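Local structure of probable branched-chain amino acid ABC transporter, amino acid binding protein (Thermus thermophilus, 3LKB) at residues Gln6-Phe11 with Val47-Val52; Lys142-Ala147 with Val199-His204; Val298-Arg303 with Gln318-Met323. The protein probably binds branched-chain amino acids, valine being held in its pocket here, and hands them to an ABC transporter for uptake. The protein carries 2 engineered substitutions. All blocks are in the same frame, centred on the assembly; numbering follows the deposited sequence.

Interaction 1 of 3, residues Gln6-Phe11 with Val47-Val52; sequences QQVTLF and VVFNCV
Asn50 swings CG away from its own backbone N (chi1 179°), while Thr9 keeps OG1 beside its backbone N (chi1 -64°); the two side chains therefore run alongside each other in the same direction, and Asn50 ND2 donates to Thr9 OG1 over 3.0 Å. The hydroxyl sits close to the amide plane of Asn50, and the bond is fairly straight at 158°, which helps set the rotation of the amide. Gln7, an extended chain on the same face of the sheet, brings OE1 to within 3.6 Å of Asn50 CB, a van der Waals contact. Further along this face, Thr9 CG2 meets Val52 CG2 at 3.9 Å, and one methyl of Val52, CG1, comes up to the edge of the Phe11 ring, in its plane.

These residues belong to the two parallel strands of the beta-alpha-beta unit made by strand 6-14, helix 21-41 and strand 47-55. In register from Gln6 with Val47 to Phe11 with Val52, the strands are joined by a backbone ladder in which Val8 and Leu10 each donate from N and accept at O. Asn50 N reaches Val8 O at 2.7 Å, and Val52 N bonds Leu10 O.

The other face is largely apolar beyond Gln6 at its start. Val47 CG1 lies over the centre of one face of the Phe49 ring, 4.0 Å above its plane, and also touches Val8 CB at 3.8 Å. Val8 CG1 runs beside the same ring, 4.0 Å from Phe49 CE1. Helices 21-41 and 285-308 pack on this side, the first bringing Cys35 against Leu10, Phe49 and Cys51, the second Ala297 against Leu10.

Interaction 2 of 3, residues Lys142-Ala147 with Val199-His204; sequences KGAKVA and VEYVVH
Strands 145-150 and 201-205 are parallel neighbours inside the larger sheet of the chain, and this contact lies where both of them begin. Glu200 does the polar work at the entrance. Its chain runs extended beyond CG and crosses Lys145, so that OE1 accepts from Lys145 N at 2.8 Å through the lone pair turned away from OE2. In return Lys145 O takes Glu200 N at 2.9 Å, and Tyr201 N adds a weak second bond to that oxygen. OE2 of Glu200 forms a salt bridge with Lys141, which would tend to keep the carboxylate ionised.

Deeper in, regular pairing takes over: Ala147 N donates to Tyr201 O, and Val203 N to Ala147 O. Ala147 CB packs against Val199 CG1 at 3.6 Å, beside Phe194 of helix 188-196. On the side of Val146 and Tyr201, Ala144 CB, just before the strand, lies 3.8 Å from Tyr201 CE2, and Val146 CB meets Tyr201 CB at 4.2 Å. Helix 126-140 lies along this second side, its Ile137 touching Ala144, Tyr201 and Val203, while the Tyr201 hydroxyl bonds Glu140 near its end. Helices on both faces of a sheet that is parallel in this part make this the layered alpha/beta core typical of a periplasmic binding protein domain.

Interaction 3 of 3, residues Val298-Arg303 with Gln318-Met323; sequences VEAIRR and QAIVGM
Arg303 leans from helix 285-308 toward helix 313-321 and the turn after it. Its CB meets Ala319 CB at 3.8 Å. Chi1 of -76° places CG beside the backbone N, and from there the chain runs extended to NE, which turns back to its own helix and forms a salt bridge with Glu299 OE2, modelled too short for its exact length to be trusted. At the tip, NH2 adds a weak bond to that same oxygen. NH1 heads the other way, lying 3.7 Å from Met323 CG and donating to a water at the edge of the guanidinium plane, 3.1 Å off. That water also lies implausibly close to Ala319 O, so a bridge there is doubtful. NH1 also bonds Asn327 O.

Met323 crosses the arginine at about a right angle. Bent at chi3 (-91°), it carries CE over one face of the guanidinium, 4.2 Å above the plane and offset toward the rim; the same methyl comes 3.9 Å from Glu299 CG. Alongside, the helices meet through small side chains: Ala300 CB touches Ile320 CG1 at 3.7 Å and Ala319 CB at 4.1 Å, and Ala319 CB also sits against Ala300 O.

Arg302 grips Glu299 side-on, NE to OE1 and NH2 to OE2, with both oxygens close to its guanidinium plane. Glu299 is thus bound by both arginines, which meet at OE2, an arrangement that probably favours its ionised form. Across the helices no direct hydrogen bond forms, so the contact is mainly apolar, with at most a doubtful water bridge, and the charge of the buried Arg303 is probably balanced by Glu299 of its own helix.

How the interactions relate
From the N terminus, interaction 1 comes first, closing the loop through helix 21-41 that returns the chain beside its opening strand. Interaction 2 follows in the other half of the molecule, its 51 intervening residues including strand 173-179, the neighbour of strand 145-150 on its far side. Interaction 3 is the shortest closure, with 14 residues between its segments, which lie on successive helices. The three run in series, none nested or crossed. Interactions 1 and 3 share one side of the chain and touch: Leu10 CD2 packs on Val298 CG2 at 3.8 Å, and Phe49 on Ile301 and Val298. Interaction 2 lies across the chain's centre, its centre about 47 Å from that of interaction 1.

Interaction 1 of 3, residues Gln6-Phe11 with Val47-Val52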
ATOM      1  N   GLN A   6      10.441   3.927 -31.691  1.00 22.82           N
ATOM      2  CA  GLN A   6      11.234   4.647 -30.682  1.00 23.12           C
ATOM      3  C   GLN A   6      10.715   4.393 -29.256  1.00 22.65           C
ATOM      4  O   GLN A   6       9.543   4.060 -29.035  1.00 21.93           O
ATOM      5  CB  GLN A   6      11.262   6.143 -30.976  1.00 23.43           C
ATOM      6  CG  GLN A   6       9.884   6.771 -30.896  1.00 26.28           C
ATOM      7  CD  GLN A   6       9.898   8.245 -31.239  1.00 29.73           C
ATOM      8  OE1 GLN A   6      10.518   9.055 -30.542  1.00 30.01           O
ATOM      9  NE2 GLN A   6       9.219   8.602 -32.332  1.00 31.73           N
ATOM     10  N   GLN A   7      11.608   4.535 -28.287  1.00 22.84           N
ATOM     11  CA  GLN A   7      11.227   4.386 -26.898  1.00 22.30           C
ATOM     12  C   GLN A   7      10.828   5.748 -26.291  1.00 21.15           C
ATOM     13  O   GLN A   7      11.563   6.762 -26.434  1.00 19.89           O
ATOM     14  CB  GLN A   7      12.357   3.738 -26.104  1.00 23.01           C
ATOM     15  CG  GLN A   7      11.928   3.405 -24.688  1.00 28.01           C
ATOM     16  CD  GLN A   7      12.971   2.622 -23.922  1.00 34.53           C
ATOM     17  OE1 GLN A   7      12.666   1.536 -23.398  1.00 37.68           O
ATOM     18  NE2 GLN A   7      14.202   3.163 -23.830  1.00 33.37           N
ATOM     19  N   VAL A   8       9.663   5.749 -25.638  1.00 19.12           N
ATOM     20  CA  VAL A   8       9.189   6.899 -24.891  1.00 18.84           C
ATOM     21  C   VAL A   8       8.782   6.540 -23.423  1.00 18.95           C
ATOM     22  O   VAL A   8       7.985   5.609 -23.164  1.00 18.64           O
ATOM     23  CB  VAL A   8       8.031   7.637 -25.625  1.00 18.52           C
ATOM     24  CG1 VAL A   8       7.347   8.645 -24.686  1.00 19.29           C
ATOM     25  CG2 VAL A   8       8.535   8.326 -26.902  1.00 18.38           C
ATOM     26  N   THR A   9       9.350   7.291 -22.481  1.00 18.14           N
ATOM     27  CA  THR A   9       9.102   7.071 -21.087  1.00 17.60           C
ATOM     28  C   THR A   9       7.931   7.846 -20.520  1.00 17.02           C
ATOM     29  O   THR A   9       7.800   9.082 -20.657  1.00 16.30           O
ATOM     30  CB  THR A   9      10.324   7.275 -20.260  1.00 17.85           C
ATOM     31  OG1 THR A   9      11.284   6.268 -20.643  1.00 21.10           O
ATOM     32  CG2 THR A   9       9.960   7.082 -18.763  1.00 16.67           C
ATOM     33  N   LEU A  10       7.056   7.065 -19.905  1.00 16.04           N
ATOM     34  CA  LEU A  10       5.896   7.585 -19.246  1.00 15.00           C
ATOM     35  C   LEU A  10       6.219   7.411 -17.770  1.00 13.09           C
ATOM     36  O   LEU A  10       6.347   6.296 -17.299  1.00 11.76           O
ATOM     37  CB  LEU A  10       4.685   6.769 -19.660  1.00 16.03           C
ATOM     38  CG  LEU A  10       3.383   7.559 -19.537  1.00 20.30           C
ATOM     39  CD1 LEU A  10       3.550   8.866 -20.278  1.00 23.61           C
ATOM     40  CD2 LEU A  10       2.248   6.777 -20.111  1.00 24.42           C
ATOM     41  N   PHE A  11       6.413   8.521 -17.063  1.00 11.33           N
ATOM     42  CA  PHE A  11       6.910   8.467 -15.709  1.00 10.73           C
ATOM     43  C   PHE A  11       5.909   9.071 -14.713  1.00 10.55           C
ATOM     44  O   PHE A  11       5.416  10.176 -14.885  1.00 11.67           O
ATOM     45  CB  PHE A  11       8.310   9.104 -15.646  1.00 10.52           C
ATOM     46  CG  PHE A  11       8.731   9.592 -14.273  1.00 12.35           C
ATOM     47  CD1 PHE A  11       9.387   8.741 -13.375  1.00 14.12           C
ATOM     48  CD2 PHE A  11       8.502  10.907 -13.890  1.00 12.02           C
ATOM     49  CE1 PHE A  11       9.813   9.200 -12.125  1.00 13.29           C
ATOM     50  CE2 PHE A  11       8.918  11.374 -12.668  1.00 13.87           C
ATOM     51  CZ  PHE A  11       9.582  10.500 -11.769  1.00 14.92           C
ATOM     52  N   VAL A  47       5.745   3.857 -31.414  1.00 18.50           N
ATOM     53  CA  VAL A  47       6.259   4.207 -30.094  1.00 18.42           C
ATOM     54  C   VAL A  47       6.078   3.053 -29.109  1.00 19.00           C
ATOM     55  O   VAL A  47       4.968   2.546 -28.930  1.00 19.15           O
ATOM     56  CB  VAL A  47       5.526   5.437 -29.544  1.00 18.03           C
ATOM     57  CG1 VAL A  47       5.856   5.663 -28.064  1.00 18.49           C
ATOM     58  CG2 VAL A  47       5.860   6.639 -30.339  1.00 16.82           C
ATOM     59  N   VAL A  48       7.146   2.605 -28.470  1.00 20.10           N
ATOM     60  CA  VAL A  48       6.908   1.718 -27.311  1.00 20.89           C
ATOM     61  C   VAL A  48       7.107   2.502 -26.026  1.00 19.87           C
ATOM     62  O   VAL A  48       8.112   3.208 -25.867  1.00 20.51           O
ATOM     63  CB  VAL A  48       7.629   0.318 -27.380  1.00 21.14           C
ATOM     64  CG1 VAL A  48       8.051   0.011 -28.797  1.00 23.37           C
ATOM     65  CG2 VAL A  48       8.833   0.231 -26.472  1.00 24.11           C
ATOM     66  N   PHE A  49       6.104   2.457 -25.154  1.00 19.25           N
ATOM     67  CA  PHE A  49       6.211   3.159 -23.887  1.00 18.81           C
ATOM     68  C   PHE A  49       7.041   2.355 -22.901  1.00 19.03           C
ATOM     69  O   PHE A  49       6.810   1.168 -22.683  1.00 19.08           O
ATOM     70  CB  PHE A  49       4.849   3.543 -23.291  1.00 18.43           C
ATOM     71  CG  PHE A  49       4.109   4.596 -24.099  1.00 17.44           C
ATOM     72  CD1 PHE A  49       4.376   5.953 -23.921  1.00 16.24           C
ATOM     73  CD2 PHE A  49       3.163   4.223 -25.046  1.00 16.30           C
ATOM     74  CE1 PHE A  49       3.706   6.918 -24.666  1.00 15.91           C
ATOM     75  CE2 PHE A  49       2.481   5.180 -25.806  1.00 16.94           C
ATOM     76  CZ  PHE A  49       2.745   6.525 -25.623  1.00 16.25           C
ATOM     77  N   ASN A  50       8.045   3.018 -22.361  1.00 18.09           N
ATOM     78  CA  ASN A  50       8.723   2.557 -21.189  1.00 18.29           C
ATOM     79  C   ASN A  50       7.981   3.143 -19.944  1.00 18.93           C
ATOM     80  O   ASN A  50       7.904   4.367 -19.709  1.00 17.61           O
ATOM     81  CB  ASN A  50      10.182   3.012 -21.272  1.00 17.70           C
ATOM     82  CG  ASN A  50      10.974   2.613 -20.080  1.00 18.83           C
ATOM     83  OD1 ASN A  50      10.838   1.499 -19.626  1.00 20.83           O
ATOM     84  ND2 ASN A  50      11.811   3.525 -19.552  1.00 16.68           N
ATOM     85  N   CYS A  51       7.402   2.247 -19.173  1.00 19.93           N
ATOM     86  CA  CYS A  51       6.538   2.641 -18.083  1.00 21.60           C
ATOM     87  C   CYS A  51       7.300   2.719 -16.768  1.00 20.04           C
ATOM     88  O   CYS A  51       7.712   1.712 -16.257  1.00 20.33           O
ATOM     89  CB  CYS A  51       5.442   1.628 -17.905  1.00 22.58           C
ATOM     90  SG  CYS A  51       4.428   2.170 -16.493  1.00 34.22           S
ATOM     91  N   VAL A  52       7.494   3.913 -16.237  1.00 18.46           N
ATOM     92  CA  VAL A  52       8.208   4.051 -15.012  1.00 17.39           C
ATOM     93  C   VAL A  52       7.304   4.642 -13.931  1.00 17.90           C
ATOM     94  O   VAL A  52       6.875   5.800 -14.012  1.00 17.93           O
ATOM     95  CB  VAL A  52       9.482   4.837 -15.201  1.00 17.76           C
ATOM     96  CG1 VAL A  52      10.178   4.997 -13.878  1.00 14.10           C
ATOM     97  CG2 VAL A  52      10.374   4.117 -16.249  1.00 14.83           C
TER

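Interaction 2 of 3, residues Lys142-Ala147 with Val199-His204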
ATOM      1  N   LYS A 142     -29.656  27.788   5.891  1.00 21.81           N
ATOM      2  CA  LYS A 142     -28.975  29.097   6.006  1.00 22.09           C
ATOM      3  C   LYS A 142     -28.415  29.255   7.371  1.00 20.78           C
ATOM      4  O   LYS A 142     -29.010  28.794   8.360  1.00 20.93           O
ATOM      5  CB  LYS A 142     -29.878  30.292   5.732  1.00 22.72           C
ATOM      6  CG  LYS A 142     -31.324  29.956   5.796  1.00 28.89           C
ATOM      7  CD  LYS A 142     -31.857  29.467   4.429  1.00 37.12           C
ATOM      8  CE  LYS A 142     -31.922  27.915   4.266  1.00 41.01           C
ATOM      9  NZ  LYS A 142     -31.458  27.487   2.892  1.00 40.34           N
ATOM     10  N   GLY A 143     -27.260  29.902   7.401  1.00 19.69           N
ATOM     11  CA  GLY A 143     -26.539  30.187   8.623  1.00 18.09           C
ATOM     12  C   GLY A 143     -25.961  28.934   9.243  1.00 17.07           C
ATOM     13  O   GLY A 143     -25.618  28.956  10.428  1.00 16.29           O
ATOM     14  N   ALA A 144     -25.857  27.855   8.456  1.00 15.44           N
ATOM     15  CA  ALA A 144     -25.401  26.559   8.981  1.00 15.48           C
ATOM     16  C   ALA A 144     -24.005  26.617   9.586  1.00 15.61           C
ATOM     17  O   ALA A 144     -23.119  27.264   9.057  1.00 15.51           O
ATOM     18  CB  ALA A 144     -25.450  25.492   7.923  1.00 14.77           C
ATOM     19  N   LYS A 145     -23.808  25.936  10.702  1.00 15.71           N
ATOM     20  CA  LYS A 145     -22.497  25.859  11.270  1.00 15.71           C
ATOM     21  C   LYS A 145     -21.757  24.693  10.652  1.00 14.53           C
ATOM     22  O   LYS A 145     -22.238  23.586  10.659  1.00 14.60           O
ATOM     23  CB  LYS A 145     -22.570  25.663  12.777  1.00 17.43           C
ATOM     24  CG  LYS A 145     -23.402  26.719  13.578  1.00 21.14           C
ATOM     25  CD  LYS A 145     -22.493  27.291  14.635  1.00 25.59           C
ATOM     26  CE  LYS A 145     -23.115  27.334  15.999  1.00 28.55           C
ATOM     27  NZ  LYS A 145     -23.542  28.726  16.339  1.00 32.43           N
ATOM     28  N   VAL A 146     -20.561  24.945  10.149  1.00 13.80           N
ATOM     29  CA  VAL A 146     -19.783  23.921   9.482  1.00 12.27           C
ATOM     30  C   VAL A 146     -18.365  23.848  10.038  1.00 12.16           C
ATOM     31  O   VAL A 146     -17.784  24.856  10.442  1.00 11.41           O
ATOM     32  CB  VAL A 146     -19.840  24.076   7.923  1.00 12.60           C
ATOM     33  CG1 VAL A 146     -20.548  25.293   7.505  1.00 12.39           C
ATOM     34  CG2 VAL A 146     -18.479  23.912   7.177  1.00 12.15           C
ATOM     35  N   ALA A 147     -17.819  22.638  10.057  1.00 11.08           N
ATOM     36  CA  ALA A 147     -16.470  22.429  10.506  1.00 10.92           C
ATOM     37  C   ALA A 147     -15.711  21.811   9.337  1.00 11.49           C
ATOM     38  O   ALA A 147     -16.270  21.032   8.551  1.00 13.00           O
ATOM     39  CB  ALA A 147     -16.476  21.502  11.663  1.00 10.75           C
ATOM     40  N   VAL A 199     -21.855  22.259  15.636  1.00 17.53           N
ATOM     41  CA  VAL A 199     -21.540  21.943  14.251  1.00 16.01           C
ATOM     42  C   VAL A 199     -22.640  21.075  13.640  1.00 15.42           C
ATOM     43  O   VAL A 199     -23.118  20.168  14.273  1.00 13.71           O
ATOM     44  CB  VAL A 199     -20.119  21.281  14.119  1.00 15.80           C
ATOM     45  CG1 VAL A 199     -19.842  20.725  12.719  1.00 13.69           C
ATOM     46  CG2 VAL A 199     -19.042  22.306  14.486  1.00 16.45           C
ATOM     47  N   GLU A 200     -23.033  21.361  12.400  1.00 15.39           N
ATOM     48  CA  GLU A 200     -24.122  20.597  11.796  1.00 16.09           C
ATOM     49  C   GLU A 200     -23.703  19.910  10.517  1.00 14.96           C
ATOM     50  O   GLU A 200     -24.388  19.028  10.022  1.00 13.52           O
ATOM     51  CB  GLU A 200     -25.349  21.475  11.579  1.00 17.17           C
ATOM     52  CG  GLU A 200     -25.070  22.946  11.513  1.00 23.35           C
ATOM     53  CD  GLU A 200     -26.317  23.807  11.803  1.00 30.92           C
ATOM     54  OE1 GLU A 200     -26.239  25.067  11.656  1.00 32.28           O
ATOM     55  OE2 GLU A 200     -27.362  23.209  12.166  1.00 31.81           O
ATOM     56  N   TYR A 201     -22.558  20.333   9.994  1.00 14.09           N
ATOM     57  CA  TYR A 201     -22.060  19.827   8.746  1.00 12.85           C
ATOM     58  C   TYR A 201     -20.580  19.769   8.911  1.00 12.03           C
ATOM     59  O   TYR A 201     -19.961  20.752   9.294  1.00 12.58           O
ATOM     60  CB  TYR A 201     -22.376  20.788   7.616  1.00 12.71           C
ATOM     61  CG  TYR A 201     -23.836  20.842   7.278  1.00 13.26           C
ATOM     62  CD1 TYR A 201     -24.352  20.082   6.228  1.00 12.50           C
ATOM     63  CD2 TYR A 201     -24.709  21.664   7.998  1.00 14.03           C
ATOM     64  CE1 TYR A 201     -25.700  20.128   5.916  1.00 16.01           C
ATOM     65  CE2 TYR A 201     -26.079  21.734   7.680  1.00 13.20           C
ATOM     66  CZ  TYR A 201     -26.563  20.967   6.643  1.00 15.53           C
ATOM     67  OH  TYR A 201     -27.900  21.011   6.324  1.00 14.46           O
ATOM     68  N   VAL A 202     -20.009  18.625   8.621  1.00 10.30           N
ATOM     69  CA  VAL A 202     -18.572  18.524   8.569  1.00 10.06           C
ATOM     70  C   VAL A 202     -18.117  18.282   7.129  1.00  9.89           C
ATOM     71  O   VAL A 202     -18.547  17.324   6.480  1.00  9.20           O
ATOM     72  CB  VAL A 202     -18.066  17.360   9.445  1.00  9.57           C
ATOM     73  CG1 VAL A 202     -16.585  17.375   9.511  1.00  8.84           C
ATOM     74  CG2 VAL A 202     -18.628  17.472  10.782  1.00  7.80           C
ATOM     75  N   VAL A 203     -17.251  19.154   6.638  1.00  9.15           N
ATOM     76  CA  VAL A 203     -16.705  18.976   5.306  1.00  8.61           C
ATOM     77  C   VAL A 203     -15.301  18.436   5.428  1.00  8.83           C
ATOM     78  O   VAL A 203     -14.492  19.014   6.140  1.00  8.41           O
ATOM     79  CB  VAL A 203     -16.658  20.302   4.560  1.00  8.58           C
ATOM     80  CG1 VAL A 203     -15.887  20.160   3.241  1.00  5.80           C
ATOM     81  CG2 VAL A 203     -18.067  20.780   4.334  1.00  7.75           C
ATOM     82  N   HIS A 204     -15.012  17.350   4.711  1.00  9.15           N
ATOM     83  CA  HIS A 204     -13.675  16.714   4.769  1.00  9.07           C
ATOM     84  C   HIS A 204     -12.808  16.963   3.545  1.00  8.92           C
ATOM     85  O   HIS A 204     -13.266  16.862   2.416  1.00  9.01           O
ATOM     86  CB  HIS A 204     -13.844  15.205   4.876  1.00  8.73           C
ATOM     87  CG  HIS A 204     -14.357  14.736   6.203  1.00  9.61           C
ATOM     88  ND1 HIS A 204     -15.706  14.697   6.518  1.00  7.58           N
ATOM     89  CD2 HIS A 204     -13.703  14.282   7.301  1.00  7.62           C
ATOM     90  CE1 HIS A 204     -15.862  14.202   7.731  1.00  4.37           C
ATOM     91  NE2 HIS A 204     -14.664  13.944   8.229  1.00  8.70           N
TER

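Interaction 3 of 3, residues Val298-Arg303 with Gln318-Met323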
ATOM      1  N   VAL A 298      -0.910   9.907 -22.868  1.00  9.97           N
ATOM      2  CA  VAL A 298      -0.802   9.116 -24.047  1.00 10.28           C
ATOM      3  C   VAL A 298      -1.535   9.806 -25.224  1.00 11.47           C
ATOM      4  O   VAL A 298      -1.047   9.819 -26.363  1.00 12.01           O
ATOM      5  CB  VAL A 298      -1.277   7.671 -23.826  1.00  9.72           C
ATOM      6  CG1 VAL A 298      -1.363   6.920 -25.193  1.00  7.04           C
ATOM      7  CG2 VAL A 298      -0.346   6.984 -22.838  1.00  8.43           C
ATOM      8  N   GLU A 299      -2.675  10.416 -24.993  1.00 11.56           N
ATOM      9  CA  GLU A 299      -3.281  11.089 -26.166  1.00 12.10           C
ATOM     10  C   GLU A 299      -2.469  12.299 -26.669  1.00 11.85           C
ATOM     11  O   GLU A 299      -2.441  12.569 -27.846  1.00 12.89           O
ATOM     12  CB  GLU A 299      -4.760  11.421 -25.919  1.00 11.57           C
ATOM     13  CG  GLU A 299      -5.443  12.352 -26.971  1.00 15.44           C
ATOM     14  CD  GLU A 299      -5.755  11.675 -28.300  1.00 16.56           C
ATOM     15  OE1 GLU A 299      -5.443  10.481 -28.424  1.00 19.88           O
ATOM     16  OE2 GLU A 299      -6.319  12.334 -29.227  1.00 19.55           O
ATOM     17  N   ALA A 300      -1.806  13.037 -25.794  1.00 12.92           N
ATOM     18  CA  ALA A 300      -1.021  14.179 -26.273  1.00 13.22           C
ATOM     19  C   ALA A 300       0.246  13.717 -27.009  1.00 13.68           C
ATOM     20  O   ALA A 300       0.629  14.356 -28.002  1.00 12.68           O
ATOM     21  CB  ALA A 300      -0.661  15.098 -25.152  1.00 13.08           C
ATOM     22  N   ILE A 301       0.888  12.641 -26.575  1.00 13.60           N
ATOM     23  CA  ILE A 301       1.986  11.999 -27.292  1.00 14.46           C
ATOM     24  C   ILE A 301       1.576  11.554 -28.708  1.00 14.84           C
ATOM     25  O   ILE A 301       2.304  11.713 -29.640  1.00 15.70           O
ATOM     26  CB  ILE A 301       2.630  10.778 -26.501  1.00 14.44           C
ATOM     27  CG1 ILE A 301       3.359  11.169 -25.230  1.00 14.80           C
ATOM     28  CG2 ILE A 301       3.502   9.981 -27.345  1.00 11.25           C
ATOM     29  CD1 ILE A 301       3.154  12.460 -24.882  1.00 18.41           C
ATOM     30  N   ARG A 302       0.394  11.007 -28.824  1.00 14.62           N
ATOM     31  CA  ARG A 302      -0.151  10.581 -30.080  1.00 16.23           C
ATOM     32  C   ARG A 302      -0.383  11.744 -31.029  1.00 16.94           C
ATOM     33  O   ARG A 302      -0.042  11.673 -32.154  1.00 16.99           O
ATOM     34  CB  ARG A 302      -1.435   9.752 -29.905  1.00 20.00           C
ATOM     35  CG  ARG A 302      -1.918   9.122 -31.149  1.00 20.00           C
ATOM     36  CD  ARG A 302      -3.294   8.603 -31.097  1.00 20.00           C
ATOM     37  NE  ARG A 302      -4.231   9.654 -30.958  1.00 20.00           N
ATOM     38  CZ  ARG A 302      -4.767  10.346 -31.938  1.00 20.00           C
ATOM     39  NH1 ARG A 302      -4.495  10.087 -33.182  1.00 20.00           N
ATOM     40  NH2 ARG A 302      -5.579  11.294 -31.639  1.00 20.00           N
ATOM     41  N   ARG A 303      -0.959  12.806 -30.525  1.00 16.41           N
ATOM     42  CA  ARG A 303      -1.142  14.004 -31.285  1.00 16.71           C
ATOM     43  C   ARG A 303       0.162  14.657 -31.662  1.00 17.79           C
ATOM     44  O   ARG A 303       0.341  15.071 -32.752  1.00 17.48           O
ATOM     45  CB  ARG A 303      -2.088  14.953 -30.603  1.00 15.77           C
ATOM     46  CG  ARG A 303      -3.495  14.562 -30.725  1.00 14.86           C
ATOM     47  CD  ARG A 303      -4.235  15.061 -29.616  1.00 13.64           C
ATOM     48  NE  ARG A 303      -5.601  14.652 -29.540  1.00 15.17           N
ATOM     49  CZ  ARG A 303      -6.587  15.484 -29.360  1.00 11.56           C
ATOM     50  NH1 ARG A 303      -6.314  16.731 -29.347  1.00 11.25           N
ATOM     51  NH2 ARG A 303      -7.796  15.064 -29.224  1.00  6.19           N
ATOM     52  N   GLN A 318       2.202  21.449 -27.289  1.00 14.72           N
ATOM     53  CA  GLN A 318       1.376  22.006 -28.392  1.00 14.54           C
ATOM     54  C   GLN A 318       0.164  21.162 -28.627  1.00 14.18           C
ATOM     55  O   GLN A 318      -0.910  21.654 -28.953  1.00 14.19           O
ATOM     56  CB  GLN A 318       2.175  22.115 -29.701  1.00 15.20           C
ATOM     57  CG  GLN A 318       3.329  23.143 -29.714  1.00 18.74           C
ATOM     58  CD  GLN A 318       2.826  24.561 -29.472  1.00 25.05           C
ATOM     59  OE1 GLN A 318       1.733  24.919 -29.918  1.00 29.26           O
ATOM     60  NE2 GLN A 318       3.618  25.376 -28.756  1.00 27.37           N
ATOM     61  N   ALA A 319       0.333  19.862 -28.469  1.00 14.78           N
ATOM     62  CA  ALA A 319      -0.798  18.929 -28.527  1.00 14.24           C
ATOM     63  C   ALA A 319      -1.797  19.211 -27.393  1.00 14.11           C
ATOM     64  O   ALA A 319      -2.990  19.198 -27.623  1.00 15.54           O
ATOM     65  CB  ALA A 319      -0.296  17.495 -28.474  1.00 13.68           C
ATOM     66  N   ILE A 320      -1.333  19.513 -26.190  1.00 13.27           N
ATOM     67  CA  ILE A 320      -2.265  19.752 -25.076  1.00 13.20           C
ATOM     68  C   ILE A 320      -3.066  21.042 -25.208  1.00 13.10           C
ATOM     69  O   ILE A 320      -4.265  21.036 -24.949  1.00 13.21           O
ATOM     70  CB  ILE A 320      -1.496  19.745 -23.712  1.00 14.52           C
ATOM     71  CG1 ILE A 320      -1.078  18.311 -23.335  1.00 12.74           C
ATOM     72  CG2 ILE A 320      -2.244  20.500 -22.581  1.00 11.91           C
ATOM     73  CD1 ILE A 320       0.051  18.358 -22.363  1.00 12.35           C
ATOM     74  N   VAL A 321      -2.411  22.138 -25.618  1.00 12.43           N
ATOM     75  CA  VAL A 321      -3.059  23.459 -25.722  1.00 11.70           C
ATOM     76  C   VAL A 321      -3.891  23.589 -26.980  1.00 12.10           C
ATOM     77  O   VAL A 321      -4.627  24.558 -27.124  1.00 12.61           O
ATOM     78  CB  VAL A 321      -2.062  24.679 -25.641  1.00 11.56           C
ATOM     79  CG1 VAL A 321      -1.246  24.663 -24.356  1.00 12.23           C
ATOM     80  CG2 VAL A 321      -1.100  24.699 -26.813  1.00 12.40           C
ATOM     81  N   GLY A 322      -3.756  22.641 -27.898  1.00 11.87           N
ATOM     82  CA  GLY A 322      -4.690  22.516 -29.021  1.00 12.43           C
ATOM     83  C   GLY A 322      -5.849  21.545 -28.764  1.00 12.85           C
ATOM     84  O   GLY A 322      -6.668  21.293 -29.671  1.00 12.52           O
ATOM     85  N   MET A 323      -5.917  20.981 -27.548  1.00 12.70           N
ATOM     86  CA  MET A 323      -6.926  19.956 -27.181  1.00 12.46           C
ATOM     87  C   MET A 323      -8.221  20.635 -26.736  1.00 13.26           C
ATOM     88  O   MET A 323      -8.578  20.602 -25.540  1.00 12.27           O
ATOM     89  CB  MET A 323      -6.360  19.071 -26.065  1.00 12.43           C
ATOM     90  CG  MET A 323      -6.979  17.680 -25.829  1.00 12.50           C
ATOM     91  SD  MET A 323      -6.098  16.779 -24.451  1.00  4.30           S
ATOM     92  CE  MET A 323      -4.865  15.911 -25.367  1.00  4.86           C
TER
HETATM   93  O   HOH W   1      -4.175  18.980 -29.751  1.00 17.29           O